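Heat-inducible transcription repressor hrcA homolog (Thermotoga maritima, PDB 1STZ) probably binds DNA as a negative regulator of class I heat shock genes, keeping the grpE-dnaK-dnaJ and groELS operons repressed. Local coordinates at residues N57-Y69 with G76-Y88. Residues are numbered along the deposited sequence; the frame is centred on the assembly and turned at random.
Sequences NDMKKLEYLGYIY and GRIPTDKGLRFYY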
loop_
_atom_site.group_PDB
_atom_site.type_symbol
_atom_site.label_atom_id
_atom_site.label_comp_id
_atom_site.label_asym_id
_atom_site.label_seq_id
_atom_site.Cartn_x
_atom_site.Cartn_y
_atom_site.Cartn_z
ATOM N N ASN A 57 39.938 -25.005 4.323
ATOM C CA ASN A 57 41.153 -24.290 4.721
ATOM C C ASN A 57 40.895 -22.803 4.924
ATOM O O ASN A 57 41.498 -22.175 5.784
ATOM C CB ASN A 57 42.255 -24.456 3.671
ATOM C CG ASN A 57 43.025 -25.745 3.832
ATOM O OD1 ASN A 57 42.994 -26.613 2.957
ATOM N ND2 ASN A 57 43.734 -25.876 4.948
ATOM N N ASP A 58 40.014 -22.247 4.098
ATOM C CA ASP A 58 39.601 -20.855 4.227
ATOM C C ASP A 58 38.764 -20.686 5.480
ATOM O O ASP A 58 38.875 -19.679 6.168
ATOM C CB ASP A 58 38.783 -20.416 3.012
ATOM C CG ASP A 58 39.577 -20.443 1.735
ATOM O OD1 ASP A 58 40.825 -20.450 1.801
ATOM O OD2 ASP A 58 39.032 -20.472 0.610
ATOM N N MET A 59 37.932 -21.686 5.766
ATOM C CA MET A 59 37.078 -21.690 6.945
ATOM C C MET A 59 37.880 -21.850 8.239
ATOM O O MET A 59 37.447 -21.385 9.297
ATOM C CB MET A 59 36.011 -22.782 6.828
ATOM C CG MET A 59 34.873 -22.381 5.874
ATOM S SD MET A 59 33.760 -23.700 5.410
ATOM C CE MET A 59 32.705 -23.696 6.803
ATOM N N LYS A 60 39.043 -22.490 8.151
ATOM C CA LYS A 60 39.959 -22.600 9.286
ATOM C C LYS A 60 40.576 -21.225 9.559
ATOM O O LYS A 60 40.657 -20.784 10.708
ATOM C CB LYS A 60 41.058 -23.636 9.008
ATOM C CG LYS A 60 41.062 -24.852 9.951
ATOM C CD LYS A 60 39.985 -25.880 9.579
ATOM C CE LYS A 60 38.633 -25.577 10.238
ATOM N NZ LYS A 60 37.636 -24.997 9.268
ATOM N N LYS A 61 41.001 -20.552 8.490
ATOM C CA LYS A 61 41.524 -19.195 8.599
ATOM C C LYS A 61 40.473 -18.212 9.137
ATOM O O LYS A 61 40.783 -17.338 9.935
ATOM C CB LYS A 61 42.054 -18.724 7.245
ATOM C CG LYS A 61 42.720 -17.352 7.277
ATOM C CD LYS A 61 43.458 -17.066 5.967
ATOM C CE LYS A 61 44.457 -15.924 6.104
ATOM N NZ LYS A 61 45.179 -15.662 4.821
ATOM N N LEU A 62 39.226 -18.365 8.708
ATOM C CA LEU A 62 38.150 -17.466 9.133
ATOM C C LEU A 62 37.875 -17.615 10.626
ATOM O O LEU A 62 37.625 -16.629 11.336
ATOM C CB LEU A 62 36.882 -17.755 8.337
ATOM C CG LEU A 62 36.894 -17.286 6.878
ATOM C CD1 LEU A 62 35.640 -17.772 6.159
ATOM C CD2 LEU A 62 37.018 -15.771 6.784
ATOM N N GLU A 63 37.907 -18.858 11.085
ATOM C CA GLU A 63 37.753 -19.182 12.491
ATOM C C GLU A 63 38.961 -18.726 13.330
ATOM O O GLU A 63 38.799 -18.252 14.451
ATOM C CB GLU A 63 37.561 -20.688 12.646
ATOM C CG GLU A 63 37.525 -21.135 14.088
ATOM C CD GLU A 63 36.921 -22.507 14.257
ATOM O OE1 GLU A 63 36.574 -22.841 15.406
ATOM O OE2 GLU A 63 36.802 -23.250 13.254
ATOM N N TYR A 64 40.163 -18.866 12.785
ATOM C CA TYR A 64 41.365 -18.402 13.456
ATOM C C TYR A 64 41.328 -16.880 13.677
ATOM O O TYR A 64 41.815 -16.390 14.696
ATOM C CB TYR A 64 42.613 -18.826 12.650
ATOM C CG TYR A 64 43.919 -18.400 13.261
ATOM C CD1 TYR A 64 44.611 -19.234 14.133
ATOM C CD2 TYR A 64 44.469 -17.155 12.968
ATOM C CE1 TYR A 64 45.825 -18.833 14.694
ATOM C CE2 TYR A 64 45.685 -16.744 13.523
ATOM C CZ TYR A 64 46.345 -17.582 14.391
ATOM O OH TYR A 64 47.535 -17.177 14.942
ATOM N N LEU A 65 40.735 -16.144 12.732
ATOM C CA LEU A 65 40.649 -14.685 12.817
ATOM C C LEU A 65 39.383 -14.205 13.524
ATOM O O LEU A 65 39.188 -13.004 13.698
ATOM C CB LEU A 65 40.730 -14.067 11.426
ATOM C CG LEU A 65 42.042 -14.318 10.681
ATOM C CD1 LEU A 65 41.959 -13.696 9.293
ATOM C CD2 LEU A 65 43.231 -13.773 11.451
ATOM N N GLY A 66 38.532 -15.143 13.928
ATOM C CA GLY A 66 37.393 -14.855 14.793
ATOM C C GLY A 66 36.106 -14.464 14.095
ATOM O O GLY A 66 35.220 -13.911 14.737
ATOM N N TYR A 67 36.004 -14.742 12.796
ATOM C CA TYR A 67 34.834 -14.387 11.987
ATOM C C TYR A 67 33.688 -15.383 12.120
ATOM O O TYR A 67 32.528 -15.026 11.888
ATOM C CB TYR A 67 35.223 -14.264 10.507
ATOM C CG TYR A 67 36.034 -13.023 10.200
ATOM C CD1 TYR A 67 37.379 -13.101 9.858
ATOM C CD2 TYR A 67 35.452 -11.767 10.280
ATOM C CE1 TYR A 67 38.111 -11.952 9.588
ATOM C CE2 TYR A 67 36.179 -10.617 10.011
ATOM C CZ TYR A 67 37.492 -10.714 9.667
ATOM O OH TYR A 67 38.186 -9.562 9.416
ATOM N N ILE A 68 34.024 -16.625 12.483
ATOM C CA ILE A 68 33.060 -17.718 12.602
ATOM C C ILE A 68 33.447 -18.675 13.727
ATOM O O ILE A 68 34.605 -18.730 14.131
ATOM C CB ILE A 68 32.970 -18.498 11.285
ATOM C CG1 ILE A 68 34.321 -19.133 10.917
ATOM C CG2 ILE A 68 32.479 -17.602 10.154
ATOM C CD1 ILE A 68 34.254 -20.059 9.688
ATOM N N TYR A 69 32.483 -19.445 14.215
ATOM C CA TYR A 69 32.752 -20.487 15.205
ATOM C C TYR A 69 32.057 -21.807 14.881
ATOM O O TYR A 69 31.154 -21.859 14.080
ATOM C CB TYR A 69 32.367 -20.013 16.618
ATOM C CG TYR A 69 30.889 -19.976 16.943
ATOM C CD1 TYR A 69 30.277 -21.022 17.611
ATOM C CD2 TYR A 69 30.106 -18.862 16.618
ATOM C CE1 TYR A 69 28.917 -20.976 17.928
ATOM C CE2 TYR A 69 28.749 -18.807 16.934
ATOM C CZ TYR A 69 28.171 -19.859 17.584
ATOM O OH TYR A 69 26.847 -19.802 17.886
ATOM N N GLY A 76 29.608 -27.707 9.985
ATOM C CA GLY A 76 29.220 -26.344 9.677
ATOM C C GLY A 76 29.702 -25.303 10.675
ATOM O O GLY A 76 30.105 -25.617 11.795
ATOM N N ARG A 77 29.645 -24.045 10.250
ATOM C CA ARG A 77 30.115 -22.930 11.046
ATOM C C ARG A 77 29.048 -21.846 11.119
ATOM O O ARG A 77 28.125 -21.804 10.310
ATOM C CB ARG A 77 31.414 -22.382 10.454
ATOM C CG ARG A 77 32.571 -23.412 10.413
ATOM C CD ARG A 77 32.976 -23.906 11.798
ATOM N NE ARG A 77 34.174 -24.744 11.841
ATOM C CZ ARG A 77 34.186 -26.073 11.737
ATOM N NH1 ARG A 77 33.064 -26.757 11.530
ATOM N NH2 ARG A 77 35.342 -26.730 11.829
ATOM N N ILE A 78 29.183 -20.966 12.098
ATOM C CA ILE A 78 28.201 -19.908 12.341
ATOM C C ILE A 78 28.958 -18.590 12.484
ATOM O O ILE A 78 29.995 -18.555 13.142
ATOM C CB ILE A 78 27.420 -20.228 13.644
ATOM C CG1 ILE A 78 26.419 -21.350 13.394
ATOM C CG2 ILE A 78 26.681 -19.003 14.177
ATOM C CD1 ILE A 78 25.665 -21.798 14.652
ATOM N N PRO A 79 28.469 -17.513 11.892
ATOM C CA PRO A 79 29.144 -16.220 12.058
ATOM C C PRO A 79 29.189 -15.731 13.510
ATOM O O PRO A 79 28.253 -15.930 14.243
ATOM C CB PRO A 79 28.306 -15.256 11.202
ATOM C CG PRO A 79 27.031 -15.956 10.923
ATOM C CD PRO A 79 27.297 -17.411 11.001
ATOM N N THR A 80 30.313 -15.144 13.899
ATOM C CA THR A 80 30.401 -14.370 15.128
ATOM C C THR A 80 29.868 -12.987 14.889
ATOM O O THR A 80 29.486 -12.659 13.776
ATOM C CB THR A 80 31.866 -14.280 15.581
ATOM O OG1 THR A 80 32.612 -13.552 14.611
ATOM C CG2 THR A 80 32.524 -15.668 15.643
ATOM N N ASP A 81 29.838 -12.161 15.923
ATOM C CA ASP A 81 29.466 -10.747 15.751
ATOM C C ASP A 81 30.423 -10.052 14.791
ATOM O O ASP A 81 30.020 -9.173 14.040
ATOM C CB ASP A 81 29.433 -10.007 17.088
ATOM C CG ASP A 81 28.289 -10.458 17.975
ATOM O OD1 ASP A 81 27.365 -11.128 17.458
ATOM O OD2 ASP A 81 28.225 -10.214 19.198
ATOM N N LYS A 82 31.689 -10.460 14.802
ATOM C CA LYS A 82 32.670 -9.912 13.876
ATOM C C LYS A 82 32.321 -10.277 12.427
ATOM O O LYS A 82 32.402 -9.452 11.530
ATOM C CB LYS A 82 34.073 -10.389 14.245
ATOM C CG LYS A 82 35.163 -9.660 13.508
ATOM C CD LYS A 82 36.489 -10.306 13.769
ATOM C CE LYS A 82 37.634 -9.506 13.190
ATOM N NZ LYS A 82 38.909 -10.252 13.389
ATOM N N GLY A 83 31.913 -11.518 12.211
ATOM C CA GLY A 83 31.489 -11.952 10.893
ATOM C C GLY A 83 30.227 -11.286 10.414
ATOM O O GLY A 83 30.090 -10.992 9.235
ATOM N N LEU A 84 29.294 -11.047 11.319
ATOM C CA LEU A 84 28.093 -10.297 10.964
ATOM C C LEU A 84 28.428 -8.861 10.566
ATOM O O LEU A 84 27.859 -8.352 9.622
ATOM C CB LEU A 84 27.067 -10.317 12.092
ATOM C CG LEU A 84 26.519 -11.703 12.385
ATOM C CD1 LEU A 84 25.700 -11.663 13.692
ATOM C CD2 LEU A 84 25.681 -12.213 11.234
ATOM N N ARG A 85 29.346 -8.224 11.289
ATOM C CA ARG A 85 29.797 -6.866 10.983
ATOM C C ARG A 85 30.477 -6.842 9.630
ATOM O O ARG A 85 30.229 -5.954 8.843
ATOM C CB ARG A 85 30.734 -6.346 12.070
ATOM C CG ARG A 85 31.535 -5.064 11.773
ATOM C CD ARG A 85 30.750 -3.826 11.376
ATOM N NE ARG A 85 29.852 -3.363 12.426
ATOM C CZ ARG A 85 29.080 -2.294 12.337
ATOM N NH1 ARG A 85 29.082 -1.520 11.255
ATOM N NH2 ARG A 85 28.313 -1.971 13.355
ATOM N N PHE A 86 31.317 -7.834 9.352
ATOM C CA PHE A 86 31.997 -7.906 8.058
ATOM C C PHE A 86 30.957 -7.971 6.949
ATOM O O PHE A 86 31.060 -7.255 5.976
ATOM C CB PHE A 86 32.916 -9.130 7.989
ATOM C CG PHE A 86 33.495 -9.370 6.617
ATOM C CD1 PHE A 86 34.676 -8.762 6.241
ATOM C CD2 PHE A 86 32.831 -10.181 5.700
ATOM C CE1 PHE A 86 35.210 -8.975 4.966
ATOM C CE2 PHE A 86 33.359 -10.408 4.440
ATOM C CZ PHE A 86 34.546 -9.802 4.072
ATOM N N TYR A 87 29.939 -8.816 7.125
ATOM C CA TYR A 87 28.882 -8.982 6.122
ATOM C C TYR A 87 28.168 -7.662 5.871
ATOM O O TYR A 87 28.049 -7.238 4.733
ATOM C CB TYR A 87 27.880 -10.045 6.560
ATOM C CG TYR A 87 26.655 -10.161 5.687
ATOM C CD1 TYR A 87 26.683 -10.888 4.501
ATOM C CD2 TYR A 87 25.455 -9.557 6.058
ATOM C CE1 TYR A 87 25.540 -10.996 3.690
ATOM C CE2 TYR A 87 24.313 -9.664 5.268
ATOM C CZ TYR A 87 24.358 -10.385 4.087
ATOM O OH TYR A 87 23.218 -10.484 3.303
ATOM N N TYR A 88 27.726 -7.001 6.937
ATOM C CA TYR A 88 27.061 -5.694 6.830
ATOM C C TYR A 88 27.892 -4.651 6.063
ATOM O O TYR A 88 27.354 -3.943 5.209
ATOM C CB TYR A 88 26.721 -5.148 8.221
ATOM C CG TYR A 88 26.118 -3.762 8.238
ATOM C CD1 TYR A 88 24.799 -3.550 7.876
ATOM C CD2 TYR A 88 26.870 -2.664 8.621
ATOM C CE1 TYR A 88 24.247 -2.260 7.871
ATOM C CE2 TYR A 88 26.332 -1.391 8.644
ATOM C CZ TYR A 88 25.019 -1.191 8.269
ATOM O OH TYR A 88 24.488 0.076 8.287
HETATM O O HOH W 1 40.942 -9.722 10.813
#
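Y69 and I78 form a hydrogen-bonded antiparallel pair, and I68 pairs with P79 in the adjoining non-hydrogen-bonded pair, their side chains diverging, which makes 68-69 and 78-79 a short beta hairpin between helices 52-64 and 81-94. A two-stranded wing following a helix in this way is consistent with the winged helix-turn-helix fold of DNA-binding repressors. Y69 N donates to I78 O and I78 N to Y69 O, both at 2.9 Å. The Y69 side chain runs beside that of I78 and turns a ring face to it: I78 CB lies 4.2 Å from the centroid of the Y69 ring in a CH-pi contact, while P79 O and T80 CG2 sit at the ring edge.

At the open end of the hairpin, where the two helices join it, G66 closes helix 52-64 in a Schellman motif, and T80 N-caps helix 81-94. With chi1 at 64°, T80 OG1 can serve both: it donates to a lone pair of G66 O at 2.6 Å and accepts from G83 N. K82, extended throughout, lies over one face of the Y67 ring with its ammonium in cation-pi position, and the same NZ reaches L65 O at 2.8 Å. A water bound to Y67 OH also receives a weak bond from NZ. F86 CB meets Y67 CE2 at 4.1 Å, and F86 also packs on L23 of helix 17-33.

R77 reaches back to helix 52-64, its CG against M59 CE. R77 NE makes a weak bond of 3.3 Å to E63 OE2, part of a salt bridge, with the carboxylate and guanidinium planes 85° apart.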